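Local coordinates for INSIG protein homolog (Mycobacterium vanbaalenii PYR-1, PDB 4XU6) that binds diacylglycerol as a homotrimeric mycobacterial membrane protein of the INSIG family, homologous to the sterol-sensing Insigs, at residues A38-F41 with P46-F49; A76-G81 with C117-G122; L95-P100 with P152-L157; A137-L142 with P166-F171. One frame throughout, in Å; residues are numbered along the deposited sequence.

Interaction 1 (A38-F41 with P46-F49); sequences AVPF and PFWF. With BOG (octyl beta-D-glucopyranoside), chain C.
Pro46 is laid flat against one face of the Phe41 ring, the two side chains heading in the same direction. Pro46 N sits over that face toward its rim, 3.5 Å from Phe41 CD2, and Pro46 CG makes an off-centre CH-pi contact, 4.3 Å from the centroid of the Phe41 ring. Pro40 and Phe47 are also flank to flank, Pro40 CD reaching Phe47 CD1 at 3.9 Å. The Phe47 ring turns its edge, not a face, to Pro40 O, which lies in the ring plane. That same oxygen accepts the backbone N-H of Phe47, with N and O 2.9 Å apart and the donor in the carbonyl plane. Phe41 and Pro46 form an antiparallel non-hydrogen-bonded pair, so the unit is a tight beta-hairpin, strands 41-42 and 45-46, leading directly into the transmembrane helix 48-64. Val39 CG2 packs on Pro46 CB at 4.0 Å, and Pro46 CB in turn rests over one face of the Trp48 indole. A chi1 of 50° turns the indole N-H of Trp48 toward O6 of the octyl glucoside. Trp48 NE1 and O6 are 2.8 Å apart in a nearly straight bond, with the oxygen in the indole plane. Val39 CG2 also meets this O6, at 3.4 Å, while Phe47 CZ touches C2' of the detergent's alkyl chain.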
# COMPACT_ATOMS: atom_id res chain seq x y z
N ALA A 38 -29.37 -21.17 -10.97
CA ALA A 38 -30.80 -20.88 -11.00
C ALA A 38 -31.22 -19.44 -10.70
O ALA A 38 -32.35 -19.05 -10.96
N VAL A 39 -30.31 -18.64 -10.15
CA VAL A 39 -30.64 -17.25 -9.84
C VAL A 39 -30.07 -16.29 -10.88
O VAL A 39 -29.07 -16.61 -11.54
CB VAL A 39 -30.15 -16.83 -8.43
CG1 VAL A 39 -30.90 -17.61 -7.36
CG2 VAL A 39 -28.65 -17.05 -8.30
N PRO A 40 -30.71 -15.13 -11.05
CA PRO A 40 -30.21 -14.09 -11.96
C PRO A 40 -28.87 -13.55 -11.45
O PRO A 40 -28.75 -13.30 -10.26
CB PRO A 40 -31.26 -12.98 -11.85
CG PRO A 40 -32.50 -13.67 -11.37
CD PRO A 40 -32.03 -14.78 -10.49
N PHE A 41 -27.90 -13.38 -12.34
CA PHE A 41 -26.62 -12.77 -11.97
C PHE A 41 -26.58 -11.30 -12.36
O PHE A 41 -27.23 -10.88 -13.32
CB PHE A 41 -25.45 -13.53 -12.63
CG PHE A 41 -24.96 -14.71 -11.83
CD1 PHE A 41 -25.83 -15.76 -11.55
CD2 PHE A 41 -23.65 -14.76 -11.36
CE1 PHE A 41 -25.40 -16.85 -10.82
CE2 PHE A 41 -23.22 -15.85 -10.61
CZ PHE A 41 -24.10 -16.91 -10.35
N PRO A 46 -24.28 -13.48 -8.17
CA PRO A 46 -25.72 -13.69 -7.93
C PRO A 46 -26.31 -12.39 -7.45
O PRO A 46 -25.65 -11.67 -6.67
CB PRO A 46 -25.75 -14.72 -6.80
CG PRO A 46 -24.43 -15.41 -6.84
CD PRO A 46 -23.45 -14.35 -7.32
N PHE A 47 -27.54 -12.08 -7.87
CA PHE A 47 -28.11 -10.77 -7.60
C PHE A 47 -28.17 -10.45 -6.10
O PHE A 47 -28.14 -9.28 -5.72
CB PHE A 47 -29.51 -10.63 -8.21
CG PHE A 47 -30.58 -11.27 -7.39
CD1 PHE A 47 -30.82 -12.64 -7.47
CD2 PHE A 47 -31.35 -10.50 -6.50
CE1 PHE A 47 -31.80 -13.23 -6.70
CE2 PHE A 47 -32.33 -11.09 -5.73
CZ PHE A 47 -32.56 -12.45 -5.82
N TRP A 48 -28.27 -11.49 -5.26
CA TRP A 48 -28.38 -11.27 -3.82
C TRP A 48 -27.07 -10.87 -3.16
O TRP A 48 -27.06 -10.36 -2.04
CB TRP A 48 -28.97 -12.50 -3.10
CG TRP A 48 -28.32 -13.82 -3.42
CD1 TRP A 48 -28.81 -14.81 -4.24
CD2 TRP A 48 -27.07 -14.31 -2.92
NE1 TRP A 48 -27.94 -15.87 -4.27
CE2 TRP A 48 -26.86 -15.58 -3.47
CE3 TRP A 48 -26.09 -13.78 -2.06
CZ2 TRP A 48 -25.72 -16.34 -3.19
CZ3 TRP A 48 -24.97 -14.54 -1.78
CH2 TRP A 48 -24.79 -15.80 -2.35
N PHE A 49 -25.95 -11.11 -3.84
CA PHE A 49 -24.64 -10.76 -3.28
C PHE A 49 -24.47 -9.25 -3.02
O PHE A 49 -24.20 -8.85 -1.87
CB PHE A 49 -23.48 -11.34 -4.11
CG PHE A 49 -22.13 -10.93 -3.60
CD1 PHE A 49 -21.60 -11.55 -2.47
CD2 PHE A 49 -21.41 -9.91 -4.21
CE1 PHE A 49 -20.36 -11.16 -1.96
CE2 PHE A 49 -20.18 -9.51 -3.70
CZ PHE A 49 -19.65 -10.15 -2.58
C1 BOG C . -31.92 -18.23 -3.48
O1 BOG C . -32.52 -16.95 -3.66
C2 BOG C . -32.62 -19.26 -4.36
O2 BOG C . -34.02 -19.30 -4.06
C3 BOG C . -31.98 -20.61 -4.12
O3 BOG C . -32.62 -21.62 -4.91
C4 BOG C . -30.51 -20.52 -4.49
O4 BOG C . -29.86 -21.77 -4.24
C5 BOG C . -29.84 -19.43 -3.65
O5 BOG C . -30.52 -18.17 -3.76
C6 BOG C . -28.37 -19.26 -4.05
O6 BOG C . -28.27 -18.47 -5.24
C1' BOG C . -32.37 -16.13 -2.51
C2' BOG C . -32.93 -14.75 -2.83
C3' BOG C . -33.23 -13.99 -1.55
C4' BOG C . -33.59 -12.54 -1.84
C5' BOG C . -32.92 -11.63 -0.81
C6' BOG C . -31.43 -11.96 -0.75
C7' BOG C . -30.72 -11.31 0.43
C8' BOG C . -31.31 -9.96 0.76

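Interaction 2 (A76-G81 with C117-G122); sequences ACQALG and CVLGDG. Unlike the reference sequence in segment 76-81: Cys77 (reference Arg). With BOG (octyl beta-D-glucopyranoside), chain D; BOG (octyl beta-D-glucopyranoside), chain B.
The two backbones come closest at Gln78 and Leu119, whose CA atoms are 6.7 Å apart, with 76-81 helical throughout and 117-119 forming the last turn of its helix before Gly120 leaves helical geometry. Leu119 carries the direct contact with both branches. Its CD2 lies 3.8 Å from Gln78 CB, and its CD1 is 3.7 Å from the backbone O of Gln78. The side chains run antiparallel alongside each other; CB and CG of Gln78 meet Leu119 CD2, and beyond CG the chain is extended (chi2 163°), its OE1 accepting a hydrogen bond from Thr75 N, just ahead of the helix. No hydrogen bond links the two segments, and just 110 Å² is buried between them. The alkyl chain of one octyl glucoside runs past both segments, C5' 3.8 Å from Gly81 CA and C7' 4.1 Å from Leu119 CD1. A second detergent donates a hydrogen bond from its O2 to Val118 O, 3.2 Å away. Cys77, an engineered replacement of arginine, packs on Trp116 of a neighbouring subunit, and Cys117 meets Cys77 of the other neighbour, so both helix ends take part in the trimer interface. Within the chain, the start of transmembrane helix 76-96 thus meets the end of helix 101-119, while helix 164-184 receives Ala79 through Leu178 and Leu181.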
# COMPACT_ATOMS: atom_id res chain seq x y z
N ALA A 76 -15.14 13.94 4.10
CA ALA A 76 -15.40 13.18 2.88
C ALA A 76 -14.14 12.48 2.37
O ALA A 76 -14.23 11.39 1.80
CB ALA A 76 -15.98 14.08 1.80
N CYS A 77 -12.97 13.09 2.56
CA CYS A 77 -11.74 12.45 2.06
C CYS A 77 -11.31 11.28 2.93
O CYS A 77 -10.66 10.35 2.44
CB CYS A 77 -10.61 13.45 1.91
SG CYS A 77 -10.27 13.83 0.19
N GLN A 78 -11.65 11.33 4.21
CA GLN A 78 -11.39 10.18 5.07
C GLN A 78 -12.26 9.03 4.60
O GLN A 78 -11.80 7.89 4.52
CB GLN A 78 -11.69 10.50 6.54
CG GLN A 78 -10.59 11.32 7.21
CD GLN A 78 -11.04 11.98 8.50
OE1 GLN A 78 -12.21 11.89 8.88
NE2 GLN A 78 -10.12 12.65 9.18
N ALA A 79 -13.50 9.34 4.26
CA ALA A 79 -14.42 8.31 3.79
C ALA A 79 -14.00 7.77 2.43
O ALA A 79 -14.03 6.56 2.21
CB ALA A 79 -15.85 8.84 3.73
N LEU A 80 -13.62 8.65 1.51
CA LEU A 80 -13.16 8.21 0.19
C LEU A 80 -11.90 7.37 0.33
O LEU A 80 -11.78 6.31 -0.29
CB LEU A 80 -12.89 9.41 -0.73
CG LEU A 80 -12.23 9.09 -2.08
CD1 LEU A 80 -13.04 8.08 -2.90
CD2 LEU A 80 -12.00 10.37 -2.89
N GLY A 81 -10.97 7.84 1.16
CA GLY A 81 -9.73 7.12 1.41
C GLY A 81 -10.00 5.75 2.01
O GLY A 81 -9.33 4.78 1.66
N CYS A 117 -5.82 2.31 12.05
CA CYS A 117 -4.97 3.31 12.71
C CYS A 117 -5.18 4.71 12.14
O CYS A 117 -5.19 5.69 12.88
CB CYS A 117 -3.49 2.93 12.61
SG CYS A 117 -3.03 1.55 13.67
N VAL A 118 -5.34 4.78 10.82
CA VAL A 118 -5.49 6.08 10.16
C VAL A 118 -6.88 6.68 10.37
O VAL A 118 -7.03 7.88 10.61
CB VAL A 118 -5.19 5.96 8.65
CG1 VAL A 118 -5.48 7.29 7.93
CG2 VAL A 118 -3.74 5.53 8.41
N LEU A 119 -7.91 5.83 10.31
CA LEU A 119 -9.28 6.31 10.15
C LEU A 119 -10.24 5.94 11.28
O LEU A 119 -11.28 6.58 11.45
CB LEU A 119 -9.87 5.77 8.85
CG LEU A 119 -9.18 6.15 7.55
CD1 LEU A 119 -9.84 5.39 6.43
CD2 LEU A 119 -9.27 7.64 7.32
N GLY A 120 -9.91 4.89 12.02
CA GLY A 120 -10.88 4.32 12.94
C GLY A 120 -10.80 4.82 14.37
O GLY A 120 -9.84 5.50 14.75
N ASP A 121 -11.81 4.48 15.15
CA ASP A 121 -11.76 4.70 16.59
C ASP A 121 -12.18 3.42 17.30
O ASP A 121 -12.31 2.37 16.66
CB ASP A 121 -12.61 5.91 17.01
CG ASP A 121 -14.08 5.78 16.63
OD1 ASP A 121 -14.47 4.79 15.98
OD2 ASP A 121 -14.86 6.68 16.99
N GLY A 122 -12.37 3.47 18.62
CA GLY A 122 -12.77 2.29 19.37
C GLY A 122 -14.07 1.66 18.89
O GLY A 122 -14.11 0.48 18.58
C1 BOG D . -6.65 13.75 5.79
O1 BOG D . -6.17 12.46 5.41
C2 BOG D . -5.97 14.81 4.94
O2 BOG D . -4.54 14.65 4.97
C3 BOG D . -6.35 16.17 5.48
O3 BOG D . -5.83 17.18 4.60
C4 BOG D . -7.87 16.34 5.54
O4 BOG D . -8.20 17.27 6.58
C5 BOG D . -8.69 15.07 5.78
O5 BOG D . -8.04 13.82 5.51
C6 BOG D . -9.85 15.18 4.82
O6 BOG D . -9.41 15.79 3.61
C1' BOG D . -7.25 11.60 5.06
C2' BOG D . -6.73 10.17 5.08
C3' BOG D . -7.32 9.39 3.93
C4' BOG D . -6.37 8.26 3.55
C5' BOG D . -6.91 6.92 4.00
C6' BOG D . -5.81 5.88 4.05
C7' BOG D . -6.34 4.55 4.56
C8' BOG D . -5.22 3.54 4.64
C1 BOG B . -2.71 9.07 13.31
O1 BOG B . -2.29 8.31 12.18
C2 BOG B . -4.22 9.11 13.36
O2 BOG B . -4.77 9.52 12.10
C3 BOG B . -4.64 10.06 14.46
O3 BOG B . -6.07 9.99 14.61
C4 BOG B . -4.00 9.70 15.79
O4 BOG B . -3.87 10.88 16.60
C5 BOG B . -2.63 9.02 15.74
O5 BOG B . -2.26 8.42 14.49
C6 BOG B . -2.71 7.91 16.76
O6 BOG B . -4.03 7.35 16.75
C1' BOG B . -1.41 7.26 12.57
C2' BOG B . -0.69 6.77 11.33
C3' BOG B . -0.56 5.26 11.37
C4' BOG B . -0.47 4.73 9.94
C5' BOG B . 0.94 4.28 9.61
C6' BOG B . 1.15 4.19 8.11
C7' BOG B . 2.58 3.80 7.79
C8' BOG B . 2.77 3.76 6.28

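Interaction 3 (L95-P100 with P152-L157); sequences LVHAFP and PDSDGL
Ser154 OG donates a hydrogen bond to the backbone O of His97, 3.0 Å away, the shortest polar link made directly between the two segments. It joins the type I beta turn Val96-Phe99, at the end of transmembrane helix 76-96, to the loop that follows strand 148-150. The hydroxyl approaches from above the carbonyl plane, 52° out of it, with a C=O...O angle of 119°. It also lies in the plane of the His97 imidazole, at the ring edge, 3.6 Å from CD2. A chi1 of 77° tucks the His97 ring back over its own main chain; its ND1 bonds to Ala94 O, which would fix the rotation of the ring, and His151 packs edge-to-face with it. Both His26 and Tyr150, which bind diacylglycerol, are nearby, Tyr150 about 5 Å from Ser154 between side chains. Phe99, turned away from the loop, packs on Leu95 of a neighbouring subunit. Two waters extend the contact along Asp153. One donates to Phe99 O and to Asp153 O; the other spans Ala98 O, 2.6 Å from the water, and the carboxylate oxygen Asp153 OD2, 2.9 Å from it.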
# COMPACT_ATOMS: atom_id res chain seq x y z
N LEU A 95 -5.63 -10.89 -6.54
CA LEU A 95 -4.34 -11.01 -7.20
C LEU A 95 -3.40 -12.01 -6.51
O LEU A 95 -2.61 -12.66 -7.18
CB LEU A 95 -3.64 -9.65 -7.29
CG LEU A 95 -4.41 -8.55 -8.02
CD1 LEU A 95 -3.62 -7.24 -8.03
CD2 LEU A 95 -4.76 -8.97 -9.43
N VAL A 96 -3.48 -12.11 -5.19
CA VAL A 96 -2.48 -12.89 -4.46
C VAL A 96 -3.02 -14.19 -3.87
O VAL A 96 -2.30 -14.88 -3.16
CB VAL A 96 -1.79 -12.05 -3.34
CG1 VAL A 96 -1.18 -10.78 -3.94
CG2 VAL A 96 -2.78 -11.69 -2.22
N HIS A 97 -4.28 -14.53 -4.16
CA HIS A 97 -4.93 -15.67 -3.49
C HIS A 97 -4.20 -17.01 -3.64
O HIS A 97 -4.35 -17.88 -2.78
CB HIS A 97 -6.37 -15.84 -3.97
CG HIS A 97 -6.48 -16.48 -5.31
ND1 HIS A 97 -6.43 -15.75 -6.49
CD2 HIS A 97 -6.60 -17.78 -5.68
CE1 HIS A 97 -6.53 -16.57 -7.52
NE2 HIS A 97 -6.64 -17.81 -7.06
N ALA A 98 -3.44 -17.19 -4.72
CA ALA A 98 -2.76 -18.48 -4.96
C ALA A 98 -1.46 -18.65 -4.16
O ALA A 98 -0.85 -19.72 -4.19
CB ALA A 98 -2.51 -18.69 -6.46
N PHE A 99 -1.04 -17.60 -3.46
CA PHE A 99 0.20 -17.62 -2.68
C PHE A 99 -0.02 -18.28 -1.32
O PHE A 99 -1.17 -18.46 -0.92
CB PHE A 99 0.74 -16.19 -2.52
CG PHE A 99 1.43 -15.66 -3.74
CD1 PHE A 99 2.77 -15.92 -3.97
CD2 PHE A 99 0.73 -14.88 -4.67
CE1 PHE A 99 3.41 -15.43 -5.10
CE2 PHE A 99 1.36 -14.38 -5.80
CZ PHE A 99 2.71 -14.66 -6.01
N PRO A 100 1.07 -18.63 -0.61
CA PRO A 100 0.90 -19.32 0.68
C PRO A 100 0.07 -18.53 1.70
O PRO A 100 0.15 -17.29 1.74
CB PRO A 100 2.34 -19.51 1.17
CG PRO A 100 3.14 -19.63 -0.11
CD PRO A 100 2.48 -18.63 -1.04
N PRO A 152 -8.94 -24.10 -3.92
CA PRO A 152 -8.43 -25.03 -2.90
C PRO A 152 -7.21 -24.50 -2.15
O PRO A 152 -6.94 -24.95 -1.04
CB PRO A 152 -8.05 -26.28 -3.71
CG PRO A 152 -8.93 -26.21 -4.92
CD PRO A 152 -9.06 -24.75 -5.24
N ASP A 153 -6.49 -23.55 -2.73
CA ASP A 153 -5.35 -22.95 -2.03
C ASP A 153 -5.74 -21.70 -1.23
O ASP A 153 -4.87 -21.02 -0.68
CB ASP A 153 -4.18 -22.70 -2.98
CG ASP A 153 -3.51 -23.99 -3.43
OD1 ASP A 153 -3.57 -24.98 -2.67
OD2 ASP A 153 -2.93 -24.01 -4.54
N SER A 154 -7.04 -21.43 -1.13
CA SER A 154 -7.53 -20.30 -0.34
C SER A 154 -8.77 -20.67 0.47
O SER A 154 -9.70 -19.88 0.56
CB SER A 154 -7.88 -19.12 -1.25
OG SER A 154 -7.06 -19.09 -2.40
N ASP A 155 -8.80 -21.87 1.04
CA ASP A 155 -10.00 -22.31 1.75
C ASP A 155 -9.76 -22.80 3.18
O ASP A 155 -10.57 -23.55 3.73
CB ASP A 155 -10.73 -23.39 0.94
CG ASP A 155 -9.91 -24.65 0.76
OD1 ASP A 155 -8.74 -24.69 1.21
OD2 ASP A 155 -10.42 -25.61 0.15
N GLY A 156 -8.66 -22.34 3.78
CA GLY A 156 -8.21 -22.83 5.08
C GLY A 156 -9.07 -22.53 6.30
O GLY A 156 -8.86 -23.15 7.35
N LEU A 157 -10.00 -21.58 6.20
CA LEU A 157 -10.87 -21.24 7.33
C LEU A 157 -12.23 -21.92 7.15
O LEU A 157 -13.20 -21.28 6.75
CB LEU A 157 -11.04 -19.72 7.46
CG LEU A 157 -11.92 -19.15 8.59
CD1 LEU A 157 -11.35 -19.52 9.96
CD2 LEU A 157 -12.08 -17.63 8.49
O HOH W 1 -1.01 -22.00 -5.45
O HOH W 2 -2.17 -21.46 -0.15

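Interaction 4 (A137-L142 with P166-F171). With TDA (N-tridecanoic acid), chain E; TDA (N-tridecanoic acid), chain F.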
# COMPACT_ATOMS: atom_id res chain seq x y z
N ALA A 137 -18.71 -16.19 8.88
CA ALA A 137 -19.69 -17.20 9.29
C ALA A 137 -20.75 -17.43 8.21
O ALA A 137 -21.08 -18.58 7.89
CB ALA A 137 -20.35 -16.80 10.62
N VAL A 138 -21.29 -16.35 7.66
CA VAL A 138 -22.24 -16.43 6.55
C VAL A 138 -21.62 -17.15 5.35
O VAL A 138 -22.24 -18.03 4.75
CB VAL A 138 -22.75 -15.04 6.13
CG1 VAL A 138 -23.51 -15.11 4.81
CG2 VAL A 138 -23.64 -14.44 7.23
N GLU A 139 -20.38 -16.80 5.01
CA GLU A 139 -19.70 -17.44 3.89
C GLU A 139 -19.48 -18.93 4.12
O GLU A 139 -19.65 -19.74 3.22
CB GLU A 139 -18.37 -16.74 3.58
CG GLU A 139 -18.56 -15.31 3.06
CD GLU A 139 -17.42 -14.86 2.17
OE1 GLU A 139 -16.83 -15.70 1.48
OE2 GLU A 139 -17.13 -13.65 2.17
N ILE A 140 -19.09 -19.29 5.34
CA ILE A 140 -18.85 -20.69 5.66
C ILE A 140 -20.14 -21.51 5.48
O ILE A 140 -20.11 -22.61 4.93
CB ILE A 140 -18.28 -20.86 7.09
CG1 ILE A 140 -16.81 -20.42 7.13
CG2 ILE A 140 -18.41 -22.30 7.58
CD1 ILE A 140 -16.30 -20.08 8.54
N ALA A 141 -21.26 -20.95 5.92
CA ALA A 141 -22.56 -21.61 5.75
C ALA A 141 -22.93 -21.75 4.28
O ALA A 141 -23.41 -22.80 3.85
CB ALA A 141 -23.65 -20.86 6.50
N LEU A 142 -22.73 -20.69 3.51
CA LEU A 142 -23.04 -20.71 2.07
C LEU A 142 -22.19 -21.72 1.32
O LEU A 142 -22.67 -22.42 0.42
CB LEU A 142 -22.89 -19.30 1.46
CG LEU A 142 -23.99 -18.30 1.81
CD1 LEU A 142 -23.60 -16.90 1.38
CD2 LEU A 142 -25.32 -18.67 1.17
N PRO A 166 -9.53 -10.25 8.36
CA PRO A 166 -9.15 -8.83 8.34
C PRO A 166 -9.82 -8.02 7.22
O PRO A 166 -9.96 -6.81 7.36
CB PRO A 166 -7.62 -8.88 8.13
CG PRO A 166 -7.34 -10.22 7.52
CD PRO A 166 -8.38 -11.14 8.13
N LEU A 167 -10.24 -8.67 6.13
CA LEU A 167 -10.93 -7.92 5.07
C LEU A 167 -12.26 -7.38 5.58
O LEU A 167 -12.55 -6.20 5.42
CB LEU A 167 -11.12 -8.76 3.80
CG LEU A 167 -11.89 -8.13 2.64
CD1 LEU A 167 -11.23 -6.84 2.17
CD2 LEU A 167 -12.04 -9.13 1.47
N TYR A 168 -13.07 -8.24 6.20
CA TYR A 168 -14.34 -7.79 6.78
C TYR A 168 -14.12 -6.78 7.90
O TYR A 168 -14.87 -5.83 8.04
CB TYR A 168 -15.16 -8.99 7.29
CG TYR A 168 -15.98 -9.69 6.22
CD1 TYR A 168 -17.11 -9.08 5.68
CD2 TYR A 168 -15.64 -10.97 5.76
CE1 TYR A 168 -17.88 -9.71 4.70
CE2 TYR A 168 -16.42 -11.62 4.77
CZ TYR A 168 -17.54 -10.97 4.25
OH TYR A 168 -18.32 -11.57 3.28
N PHE A 169 -13.07 -6.99 8.70
CA PHE A 169 -12.78 -6.04 9.77
C PHE A 169 -12.59 -4.62 9.22
O PHE A 169 -13.19 -3.67 9.71
CB PHE A 169 -11.54 -6.46 10.57
CG PHE A 169 -11.13 -5.44 11.61
CD1 PHE A 169 -11.73 -5.43 12.87
CD2 PHE A 169 -10.17 -4.48 11.32
CE1 PHE A 169 -11.36 -4.48 13.83
CE2 PHE A 169 -9.79 -3.53 12.26
CZ PHE A 169 -10.39 -3.52 13.52
N ALA A 170 -11.76 -4.49 8.19
CA ALA A 170 -11.53 -3.19 7.55
C ALA A 170 -12.82 -2.62 6.97
O ALA A 170 -13.08 -1.44 7.09
CB ALA A 170 -10.45 -3.30 6.46
N PHE A 171 -13.62 -3.48 6.35
CA PHE A 171 -14.95 -3.09 5.87
C PHE A 171 -15.80 -2.48 7.00
O PHE A 171 -16.36 -1.39 6.85
CB PHE A 171 -15.62 -4.32 5.21
CG PHE A 171 -17.11 -4.17 4.96
CD1 PHE A 171 -17.62 -3.04 4.31
CD2 PHE A 171 -17.98 -5.18 5.35
CE1 PHE A 171 -19.00 -2.92 4.08
CE2 PHE A 171 -19.35 -5.07 5.11
CZ PHE A 171 -19.86 -3.96 4.47
O21 TDA E . -14.90 -12.63 -0.49
O22 TDA E . -17.01 -13.50 -0.95
C21 TDA E . -16.36 -12.56 -0.49
C22 TDA E . -17.07 -11.32 -0.01
C23 TDA E . -16.14 -10.42 0.79
C24 TDA E . -16.81 -9.09 1.14
C25 TDA E . -15.93 -8.23 2.04
C26 TDA E . -16.57 -6.89 2.38
C27 TDA E . -16.61 -6.05 1.11
C28 TDA E . -17.21 -4.68 1.36
C29 TDA E . -17.37 -3.95 0.03
C30 TDA E . -17.91 -2.57 0.30
C31 TDA E . -16.87 -1.74 1.05
C32 TDA E . -17.32 -0.29 1.17
C33 TDA E . -16.64 0.40 2.35
C21 TDA F . -21.21 -14.24 0.24
C22 TDA F . -21.93 -13.69 1.45
C23 TDA F . -21.43 -12.30 1.81
C24 TDA F . -22.09 -11.84 3.11
C25 TDA F . -21.58 -10.47 3.55
C26 TDA F . -21.91 -10.20 5.02
C27 TDA F . -23.39 -10.42 5.29
C28 TDA F . -23.69 -10.34 6.78
C29 TDA F . -24.78 -9.30 7.03
C30 TDA F . -26.07 -9.69 6.30
C31 TDA F . -26.97 -8.47 6.16
C32 TDA F . -27.10 -7.73 7.48
C33 TDA F . -28.29 -6.78 7.47
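Polar contact between Glu139 and Tyr168 comes down to one short hydrogen bond: Tyr168 OH donates to Glu139 OE2 at 2.6 Å. The carboxylate uses its anti lone pair and lies at the edge of the phenol ring with OE2 in the ring plane, although the two planes are turned 77° apart. Glu139 gets there on an extended chain beyond CG (chi2 -153°). OE1 is hydrogen-bonded to Tyr150 OH, so both carboxylate oxygens are gripped and the rotation of this buried group is probably fixed. Tyr150 OH also bonds to the tridecanoic acid whose head lies by Glu139, with C21 3.0 Å from Glu139 OE2.

Apolar contacts run along the two acyl chains. The first passes over one face of the Tyr168 ring, C25 being 3.6 Å from Tyr168 CE1, and then over a face of Phe171, where C28 is 3.4 Å from Phe171 CD1. The second lies against Leu142 CD1, 3.6 Å from C22, and Val138 CG1. Tyr168 OH touches both chains, joining the two lipid sites. Glu139, Tyr168 and Phe171 line part of the tridecanoic acid pocket, to which helices 5-29, 48-64 and 76-96 also contribute, with the diacylglycerol-binding His26 and Tyr150.

How the interactions relate
From the N terminus, interaction 1 comes first and closes a short hairpin loop ahead of helix 48-64, before any other contact opens. Interaction 2 then closes the loop from helix 76-96 to the end of helix 101-119, before interaction 4 opens. Interaction 3 ties the far end of helix 76-96 to the loop between strand 148-150 and helix 164-184; it therefore crosses interaction 2. It also crosses interaction 4, which joins helix 122-144 to helix 164-184. Interactions 1 and 2 lie on opposite sides of the chain's centre, their centres about 32 Å apart. Interaction 4, nearest that centre, touches interaction 1 through Leu142 on Trp48 and interaction 3 through Ile140 on Leu157.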